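Local coordinates for protein 2-keto-3-deoxygluconate kinase (Thermotoga maritima, PDB 2AFB) that phosphorylates 2-keto-3-deoxygluconate as a sugar kinase of the pfkB (ribokinase-like) family, presumably using ATP as the phosphate donor, at residues W132-G146 with A162-D176. Residues are numbered along the deposited sequence; the frame is centred on the assembly and turned at random.
Sequences WEKILDGARWFHFSG and ALKVANEKGVTVSCD
Ser-174 OG is gripped from two sides by side chains of the adjoining parallel strand. The indole NE1 of Trp-141 donates to it within the ring plane at 3.0 Å, almost straight (175°), and His-143 ND1 meets it edge-on at 2.5 Å, where either atom could be the donor. With chi1 at 67°, OG sits between its own backbone N and carbonyl carbon, on the sheet face that both rings share. Thr-172 CG2 lies over the six-membered ring of Trp-141 in a CH-pi contact, and helix 290-304 packs on the same indole. Strands 141-145 and 172-176, which carry these side chains, run parallel: Phe-142 N donates to Thr-172 O, Phe-142 O accepts from Ser-174 N at 2.8 Å, and Phe-144 repeats the pattern with Ser-174 O and Asp-176 N. Gly-146 N closes the ladder on Asp-176 O. On the other face, Cys-175 CB makes a CH-pi contact toward the rim of the Phe-144 ring while SG approaches obliquely, 4.0 Å from the centroid. Helix 155-169 packs on that face through Leu-163 CD2 against Phe-144 CE1; its Ala-162 CB also lies over the Trp-132 six-membered ring of helix 132-135, 3.4 Å from the centroid. At the exposed end, Lys-169 NZ forms a salt bridge with Glu-133 OE1 at 3.4 Å and a long one with Asp-137 OD1. Glu-133 OE2 lies 2.7 Å from Glu-168 OE1, so one carboxyl group is probably protonated. This beta-alpha-beta crossover thus combines backbone ladder and apolar packing with a buried serine that orients an indole and an imidazole, and a peripheral lysine whose charge probably eases the crowding of acids.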
ATOM      1  N   TRP A 132     -14.787  38.009 -17.362  1.00 28.82           N
ATOM      2  CA  TRP A 132     -14.966  37.202 -18.554  1.00 30.71           C
ATOM      3  C   TRP A 132     -14.298  37.816 -19.747  1.00 28.89           C
ATOM      4  O   TRP A 132     -13.808  37.101 -20.616  1.00 27.69           O
ATOM      5  CB  TRP A 132     -16.446  36.915 -18.823  1.00 31.48           C
ATOM      6  CG  TRP A 132     -16.984  35.936 -17.808  1.00 31.12           C
ATOM      7  CD1 TRP A 132     -17.877  36.197 -16.805  1.00 28.95           C
ATOM      8  CD2 TRP A 132     -16.625  34.560 -17.673  1.00 30.25           C
ATOM      9  NE1 TRP A 132     -18.100  35.058 -16.066  1.00 29.90           N
ATOM     10  CE2 TRP A 132     -17.328  34.048 -16.573  1.00 26.57           C
ATOM     11  CE3 TRP A 132     -15.766  33.700 -18.384  1.00 34.96           C
ATOM     12  CZ2 TRP A 132     -17.243  32.711 -16.193  1.00 31.93           C
ATOM     13  CZ3 TRP A 132     -15.666  32.392 -17.990  1.00 27.61           C
ATOM     14  CH2 TRP A 132     -16.402  31.903 -16.908  1.00 32.29           C
ATOM     15  N   GLU A 133     -14.229  39.144 -19.756  1.00 30.88           N
ATOM     16  CA  GLU A 133     -13.497  39.869 -20.769  1.00 29.12           C
ATOM     17  C   GLU A 133     -12.020  39.541 -20.765  1.00 29.84           C
ATOM     18  O   GLU A 133     -11.405  39.562 -21.806  1.00 30.50           O
ATOM     19  CB  GLU A 133     -13.664  41.400 -20.572  1.00 32.54           C
ATOM     20  CG  GLU A 133     -15.070  41.916 -20.830  1.00 31.44           C
ATOM     21  CD  GLU A 133     -15.445  41.894 -22.321  1.00 43.19           C
ATOM     22  OE1 GLU A 133     -14.531  41.697 -23.160  1.00 41.98           O
ATOM     23  OE2 GLU A 133     -16.646  42.068 -22.640  1.00 38.12           O
ATOM     24  N   LYS A 134     -11.432  39.317 -19.588  1.00 32.17           N
ATOM     25  CA  LYS A 134      -9.997  38.966 -19.461  1.00 31.32           C
ATOM     26  C   LYS A 134      -9.789  37.476 -19.802  1.00 30.52           C
ATOM     27  O   LYS A 134      -8.952  37.101 -20.633  1.00 29.43           O
ATOM     28  CB  LYS A 134      -9.508  39.311 -18.037  1.00 31.62           C
ATOM     29  CG  LYS A 134      -8.051  38.981 -17.697  1.00 34.43           C
ATOM     30  N   ILE A 135     -10.606  36.641 -19.173  1.00 30.51           N
ATOM     31  CA  ILE A 135     -10.602  35.212 -19.375  1.00 28.65           C
ATOM     32  C   ILE A 135     -10.686  34.831 -20.865  1.00 29.08           C
ATOM     33  O   ILE A 135      -9.885  34.019 -21.345  1.00 29.83           O
ATOM     34  CB  ILE A 135     -11.768  34.536 -18.585  1.00 28.17           C
ATOM     35  CG1 ILE A 135     -11.518  34.586 -17.083  1.00 29.50           C
ATOM     36  CG2 ILE A 135     -11.984  33.052 -19.009  1.00 24.43           C
ATOM     37  CD1 ILE A 135     -12.804  34.338 -16.241  1.00 25.83           C
ATOM     38  N   LEU A 136     -11.651  35.391 -21.587  1.00 28.52           N
ATOM     39  CA  LEU A 136     -11.918  34.930 -22.955  1.00 29.06           C
ATOM     40  C   LEU A 136     -11.164  35.725 -24.018  1.00 26.93           C
ATOM     41  O   LEU A 136     -11.243  35.399 -25.205  1.00 25.30           O
ATOM     42  CB  LEU A 136     -13.420  34.894 -23.241  1.00 28.14           C
ATOM     43  CG  LEU A 136     -14.215  33.888 -22.420  1.00 28.64           C
ATOM     44  CD1 LEU A 136     -15.719  34.207 -22.448  1.00 28.71           C
ATOM     45  CD2 LEU A 136     -13.983  32.489 -22.892  1.00 30.36           C
ATOM     46  N   ASP A 137     -10.408  36.735 -23.595  1.00 26.71           N
ATOM     47  CA  ASP A 137      -9.569  37.455 -24.528  1.00 27.97           C
ATOM     48  C   ASP A 137      -8.697  36.444 -25.266  1.00 28.36           C
ATOM     49  O   ASP A 137      -7.982  35.646 -24.653  1.00 25.56           O
ATOM     50  CB  ASP A 137      -8.723  38.510 -23.836  1.00 30.37           C
ATOM     51  CG  ASP A 137      -8.023  39.443 -24.836  1.00 40.99           C
ATOM     52  OD1 ASP A 137      -8.742  40.183 -25.545  1.00 35.22           O
ATOM     53  OD2 ASP A 137      -6.763  39.434 -24.909  1.00 49.45           O
ATOM     54  N   GLY A 138      -8.799  36.445 -26.591  1.00 25.86           N
ATOM     55  CA  GLY A 138      -7.961  35.584 -27.424  1.00 24.98           C
ATOM     56  C   GLY A 138      -8.351  34.112 -27.471  1.00 26.15           C
ATOM     57  O   GLY A 138      -7.643  33.316 -28.069  1.00 24.17           O
ATOM     58  N   ALA A 139      -9.458  33.736 -26.815  1.00 28.69           N
ATOM     59  CA  ALA A 139      -9.895  32.333 -26.763  1.00 29.41           C
ATOM     60  C   ALA A 139     -10.429  31.872 -28.122  1.00 27.06           C
ATOM     61  O   ALA A 139     -11.172  32.589 -28.766  1.00 27.17           O
ATOM     62  CB  ALA A 139     -10.986  32.128 -25.673  1.00 28.98           C
ATOM     63  N   ARG A 140     -10.063  30.674 -28.532  1.00 27.60           N
ATOM     64  CA  ARG A 140     -10.612  30.099 -29.765  1.00 30.34           C
ATOM     65  C   ARG A 140     -11.849  29.267 -29.431  1.00 31.13           C
ATOM     66  O   ARG A 140     -12.642  28.928 -30.318  1.00 32.25           O
ATOM     67  CB  ARG A 140      -9.593  29.194 -30.453  1.00 30.17           C
ATOM     68  CG  ARG A 140      -8.162  29.711 -30.446  1.00 39.62           C
ATOM     69  CD  ARG A 140      -7.773  30.411 -31.714  1.00 46.25           C
ATOM     70  NE  ARG A 140      -7.201  29.511 -32.726  1.00 54.96           N
ATOM     71  CZ  ARG A 140      -5.950  29.555 -33.223  1.00 56.05           C
ATOM     72  NH1 ARG A 140      -5.024  30.427 -32.801  1.00 52.20           N
ATOM     73  NH2 ARG A 140      -5.613  28.692 -34.169  1.00 51.29           N
ATOM     74  N   TRP A 141     -12.019  28.951 -28.145  1.00 26.26           N
ATOM     75  CA  TRP A 141     -13.049  27.996 -27.716  1.00 24.76           C
ATOM     76  C   TRP A 141     -13.397  28.142 -26.255  1.00 25.39           C
ATOM     77  O   TRP A 141     -12.532  28.429 -25.453  1.00 23.62           O
ATOM     78  CB  TRP A 141     -12.586  26.553 -27.940  1.00 21.05           C
ATOM     79  CG  TRP A 141     -13.696  25.582 -28.117  1.00 17.79           C
ATOM     80  CD1 TRP A 141     -14.498  25.068 -27.136  1.00 24.67           C
ATOM     81  CD2 TRP A 141     -14.136  24.972 -29.347  1.00 21.82           C
ATOM     82  NE1 TRP A 141     -15.397  24.188 -27.670  1.00 26.30           N
ATOM     83  CE2 TRP A 141     -15.177  24.083 -29.022  1.00 23.28           C
ATOM     84  CE3 TRP A 141     -13.683  25.013 -30.658  1.00 19.86           C
ATOM     85  CZ2 TRP A 141     -15.814  23.289 -29.975  1.00 24.06           C
ATOM     86  CZ3 TRP A 141     -14.350  24.252 -31.637  1.00 23.52           C
ATOM     87  CH2 TRP A 141     -15.401  23.413 -31.288  1.00 24.86           C
ATOM     88  N   PHE A 142     -14.700  27.964 -25.975  1.00 27.10           N
ATOM     89  CA  PHE A 142     -15.295  27.927 -24.642  1.00 25.51           C
ATOM     90  C   PHE A 142     -16.263  26.740 -24.501  1.00 24.56           C
ATOM     91  O   PHE A 142     -17.165  26.518 -25.324  1.00 25.32           O
ATOM     92  CB  PHE A 142     -16.040  29.209 -24.334  1.00 22.93           C
ATOM     93  CG  PHE A 142     -16.641  29.224 -22.982  1.00 25.27           C
ATOM     94  CD1 PHE A 142     -15.850  29.281 -21.874  1.00 24.31           C
ATOM     95  CD2 PHE A 142     -18.017  29.121 -22.811  1.00 28.17           C
ATOM     96  CE1 PHE A 142     -16.422  29.289 -20.611  1.00 23.28           C
ATOM     97  CE2 PHE A 142     -18.583  29.109 -21.533  1.00 26.37           C
ATOM     98  CZ  PHE A 142     -17.797  29.220 -20.453  1.00 23.89           C
ATOM     99  N   HIS A 143     -16.035  25.987 -23.452  1.00 25.46           N
ATOM    100  CA  HIS A 143     -16.786  24.773 -23.149  1.00 27.36           C
ATOM    101  C   HIS A 143     -17.414  24.791 -21.747  1.00 26.08           C
ATOM    102  O   HIS A 143     -16.745  25.162 -20.790  1.00 29.45           O
ATOM    103  CB  HIS A 143     -15.890  23.527 -23.296  1.00 28.08           C
ATOM    104  CG  HIS A 143     -16.618  22.266 -23.000  1.00 23.36           C
ATOM    105  ND1 HIS A 143     -17.546  21.737 -23.865  1.00 22.69           N
ATOM    106  CD2 HIS A 143     -16.640  21.490 -21.888  1.00 22.15           C
ATOM    107  CE1 HIS A 143     -18.063  20.648 -23.323  1.00 26.59           C
ATOM    108  NE2 HIS A 143     -17.553  20.500 -22.107  1.00 20.59           N
ATOM    109  N   PHE A 144     -18.696  24.385 -21.644  1.00 26.48           N
ATOM    110  CA  PHE A 144     -19.391  24.214 -20.349  1.00 25.06           C
ATOM    111  C   PHE A 144     -20.258  22.985 -20.434  1.00 26.52           C
ATOM    112  O   PHE A 144     -20.459  22.449 -21.542  1.00 24.48           O
ATOM    113  CB  PHE A 144     -20.242  25.451 -19.910  1.00 23.72           C
ATOM    114  CG  PHE A 144     -21.474  25.729 -20.773  1.00 24.99           C
ATOM    115  CD1 PHE A 144     -21.352  26.297 -22.043  1.00 26.01           C
ATOM    116  CD2 PHE A 144     -22.749  25.451 -20.296  1.00 30.26           C
ATOM    117  CE1 PHE A 144     -22.482  26.552 -22.812  1.00 27.78           C
ATOM    118  CE2 PHE A 144     -23.851  25.679 -21.042  1.00 27.84           C
ATOM    119  CZ  PHE A 144     -23.728  26.228 -22.309  1.00 28.94           C
ATOM    120  N   SER A 145     -20.718  22.500 -19.264  1.00 24.49           N
ATOM    121  CA  SER A 145     -21.685  21.411 -19.235  1.00 25.63           C
ATOM    122  C   SER A 145     -22.917  21.718 -18.381  1.00 26.75           C
ATOM    123  O   SER A 145     -22.880  22.594 -17.503  1.00 22.85           O
ATOM    124  CB  SER A 145     -21.032  20.133 -18.758  1.00 24.07           C
ATOM    125  OG  SER A 145     -21.276  19.951 -17.386  1.00 26.63           O
ATOM    126  N   GLY A 146     -24.002  20.975 -18.625  1.00 30.80           N
ATOM    127  CA  GLY A 146     -25.268  21.141 -17.859  1.00 28.06           C
ATOM    128  C   GLY A 146     -25.225  20.739 -16.374  1.00 28.00           C
ATOM    129  O   GLY A 146     -26.180  20.937 -15.610  1.00 30.21           O
ATOM    130  N   ALA A 162     -20.528  34.635 -19.094  1.00 28.87           N
ATOM    131  CA  ALA A 162     -19.475  34.061 -19.961  1.00 28.11           C
ATOM    132  C   ALA A 162     -19.923  33.935 -21.418  1.00 26.24           C
ATOM    133  O   ALA A 162     -19.159  34.178 -22.354  1.00 29.51           O
ATOM    134  CB  ALA A 162     -19.019  32.659 -19.440  1.00 25.47           C
ATOM    135  N   LEU A 163     -21.166  33.555 -21.611  1.00 26.40           N
ATOM    136  CA  LEU A 163     -21.639  33.237 -22.951  1.00 28.34           C
ATOM    137  C   LEU A 163     -21.885  34.515 -23.772  1.00 25.47           C
ATOM    138  O   LEU A 163     -21.719  34.545 -24.992  1.00 24.78           O
ATOM    139  CB  LEU A 163     -22.918  32.426 -22.845  1.00 28.78           C
ATOM    140  CG  LEU A 163     -22.788  30.991 -22.391  1.00 26.63           C
ATOM    141  CD1 LEU A 163     -24.163  30.391 -22.044  1.00 25.75           C
ATOM    142  CD2 LEU A 163     -22.092  30.193 -23.475  1.00 29.18           C
ATOM    143  N   LYS A 164     -22.310  35.567 -23.094  1.00 26.87           N
ATOM    144  CA  LYS A 164     -22.466  36.854 -23.744  1.00 27.84           C
ATOM    145  C   LYS A 164     -21.125  37.382 -24.214  1.00 26.16           C
ATOM    146  O   LYS A 164     -21.021  37.878 -25.313  1.00 29.32           O
ATOM    147  CB  LYS A 164     -23.109  37.857 -22.808  1.00 29.63           C
ATOM    148  CG  LYS A 164     -24.606  37.653 -22.665  1.00 36.53           C
ATOM    149  CD  LYS A 164     -25.214  38.776 -21.858  1.00 41.09           C
ATOM    150  CE  LYS A 164     -26.643  38.482 -21.400  1.00 44.84           C
ATOM    151  NZ  LYS A 164     -26.933  39.218 -20.112  1.00 44.52           N
ATOM    152  N   VAL A 165     -20.093  37.293 -23.393  1.00 25.10           N
ATOM    153  CA  VAL A 165     -18.749  37.678 -23.856  1.00 24.82           C
ATOM    154  C   VAL A 165     -18.204  36.791 -24.984  1.00 25.99           C
ATOM    155  O   VAL A 165     -17.612  37.265 -25.951  1.00 26.62           O
ATOM    156  CB  VAL A 165     -17.756  37.665 -22.703  1.00 25.77           C
ATOM    157  CG1 VAL A 165     -16.326  37.985 -23.204  1.00 26.62           C
ATOM    158  CG2 VAL A 165     -18.208  38.685 -21.643  1.00 27.11           C
ATOM    159  N   ALA A 166     -18.365  35.494 -24.844  1.00 28.14           N
ATOM    160  CA  ALA A 166     -17.982  34.584 -25.898  1.00 28.34           C
ATOM    161  C   ALA A 166     -18.616  35.043 -27.194  1.00 27.12           C
ATOM    162  O   ALA A 166     -17.973  35.101 -28.208  1.00 24.55           O
ATOM    163  CB  ALA A 166     -18.452  33.201 -25.565  1.00 29.74           C
ATOM    164  N   ASN A 167     -19.901  35.363 -27.152  1.00 30.60           N
ATOM    165  CA  ASN A 167     -20.639  35.754 -28.349  1.00 31.79           C
ATOM    166  C   ASN A 167     -20.152  37.084 -28.872  1.00 34.30           C
ATOM    167  O   ASN A 167     -20.032  37.254 -30.068  1.00 32.88           O
ATOM    168  CB  ASN A 167     -22.125  35.839 -28.037  1.00 33.77           C
ATOM    169  CG  ASN A 167     -22.954  36.256 -29.226  1.00 38.70           C
ATOM    170  OD1 ASN A 167     -22.960  35.581 -30.256  1.00 49.18           O
ATOM    171  ND2 ASN A 167     -23.691  37.343 -29.077  1.00 30.67           N
ATOM    172  N   GLU A 168     -19.890  38.031 -27.971  1.00 35.78           N
ATOM    173  CA  GLU A 168     -19.300  39.320 -28.363  1.00 37.82           C
ATOM    174  C   GLU A 168     -17.963  39.108 -29.073  1.00 35.19           C
ATOM    175  O   GLU A 168     -17.687  39.767 -30.056  1.00 33.28           O
ATOM    176  CB  GLU A 168     -19.104  40.221 -27.131  1.00 38.17           C
ATOM    177  CG  GLU A 168     -18.132  41.416 -27.294  1.00 40.96           C
ATOM    178  CD  GLU A 168     -17.554  41.895 -25.942  1.00 47.16           C
ATOM    179  OE1 GLU A 168     -18.205  41.688 -24.871  1.00 54.39           O
ATOM    180  OE2 GLU A 168     -16.428  42.454 -25.963  1.00 56.66           O
ATOM    181  N   LYS A 169     -17.152  38.170 -28.583  1.00 32.86           N
ATOM    182  CA  LYS A 169     -15.775  37.975 -29.087  1.00 30.75           C
ATOM    183  C   LYS A 169     -15.678  36.977 -30.252  1.00 28.64           C
ATOM    184  O   LYS A 169     -14.606  36.781 -30.835  1.00 29.20           O
ATOM    185  CB  LYS A 169     -14.847  37.552 -27.957  1.00 31.35           C
ATOM    186  CG  LYS A 169     -14.515  38.672 -27.006  1.00 29.12           C
ATOM    187  CD  LYS A 169     -13.568  38.223 -25.963  1.00 30.74           C
ATOM    188  CE  LYS A 169     -13.276  39.315 -24.948  1.00 31.64           C
ATOM    189  NZ  LYS A 169     -12.436  40.390 -25.544  1.00 29.56           N
ATOM    190  N   GLY A 170     -16.798  36.365 -30.597  1.00 26.31           N
ATOM    191  CA  GLY A 170     -16.847  35.383 -31.694  1.00 27.62           C
ATOM    192  C   GLY A 170     -16.189  34.055 -31.318  1.00 25.63           C
ATOM    193  O   GLY A 170     -15.710  33.335 -32.166  1.00 26.84           O
ATOM    194  N   VAL A 171     -16.178  33.742 -30.032  1.00 26.09           N
ATOM    195  CA  VAL A 171     -15.577  32.521 -29.534  1.00 27.00           C
ATOM    196  C   VAL A 171     -16.537  31.343 -29.785  1.00 28.21           C
ATOM    197  O   VAL A 171     -17.728  31.456 -29.503  1.00 30.85           O
ATOM    198  CB  VAL A 171     -15.282  32.684 -28.032  1.00 28.51           C
ATOM    199  CG1 VAL A 171     -14.711  31.387 -27.404  1.00 23.34           C
ATOM    200  CG2 VAL A 171     -14.340  33.849 -27.812  1.00 30.79           C
ATOM    201  N   THR A 172     -16.018  30.220 -30.303  1.00 28.04           N
ATOM    202  CA  THR A 172     -16.790  29.002 -30.470  1.00 24.59           C
ATOM    203  C   THR A 172     -17.131  28.432 -29.123  1.00 25.94           C
ATOM    204  O   THR A 172     -16.267  28.368 -28.236  1.00 26.32           O
ATOM    205  CB  THR A 172     -16.068  27.927 -31.300  1.00 26.39           C
ATOM    206  OG1 THR A 172     -15.753  28.464 -32.595  1.00 23.07           O
ATOM    207  CG2 THR A 172     -17.005  26.741 -31.497  1.00 24.66           C
ATOM    208  N   VAL A 173     -18.404  28.041 -28.992  1.00 24.68           N
ATOM    209  CA  VAL A 173     -18.987  27.585 -27.754  1.00 27.49           C
ATOM    210  C   VAL A 173     -19.511  26.160 -27.930  1.00 29.10           C
ATOM    211  O   VAL A 173     -20.316  25.891 -28.819  1.00 26.34           O
ATOM    212  CB  VAL A 173     -20.146  28.500 -27.289  1.00 25.17           C
ATOM    213  CG1 VAL A 173     -20.914  27.887 -26.159  1.00 28.84           C
ATOM    214  CG2 VAL A 173     -19.638  29.882 -26.899  1.00 30.41           C
ATOM    215  N   SER A 174     -19.030  25.256 -27.069  1.00 27.77           N
ATOM    216  CA  SER A 174     -19.606  23.943 -26.926  1.00 25.41           C
ATOM    217  C   SER A 174     -20.279  23.760 -25.546  1.00 25.06           C
ATOM    218  O   SER A 174     -19.909  24.380 -24.531  1.00 20.49           O
ATOM    219  CB  SER A 174     -18.547  22.853 -27.166  1.00 25.20           C
ATOM    220  OG  SER A 174     -17.579  22.872 -26.147  1.00 27.09           O
ATOM    221  N   CYS A 175     -21.256  22.858 -25.540  1.00 27.48           N
ATOM    222  CA  CYS A 175     -21.956  22.426 -24.344  1.00 27.19           C
ATOM    223  C   CYS A 175     -22.137  20.905 -24.371  1.00 25.79           C
ATOM    224  O   CYS A 175     -22.660  20.370 -25.333  1.00 29.32           O
ATOM    225  CB  CYS A 175     -23.333  23.082 -24.280  1.00 24.78           C
ATOM    226  SG  CYS A 175     -24.377  22.606 -22.866  1.00 30.16           S
ATOM    227  N   ASP A 176     -21.705  20.233 -23.322  1.00 25.80           N
ATOM    228  CA  ASP A 176     -22.119  18.851 -23.049  1.00 28.70           C
ATOM    229  C   ASP A 176     -23.320  18.893 -22.082  1.00 28.73           C
ATOM    230  O   ASP A 176     -23.183  19.324 -20.958  1.00 28.27           O
ATOM    231  CB  ASP A 176     -20.948  18.053 -22.422  1.00 26.07           C
ATOM    232  CG  ASP A 176     -21.267  16.549 -22.207  1.00 35.97           C
ATOM    233  OD1 ASP A 176     -22.478  16.155 -22.158  1.00 31.88           O
ATOM    234  OD2 ASP A 176     -20.278  15.766 -22.072  1.00 42.40           O
TER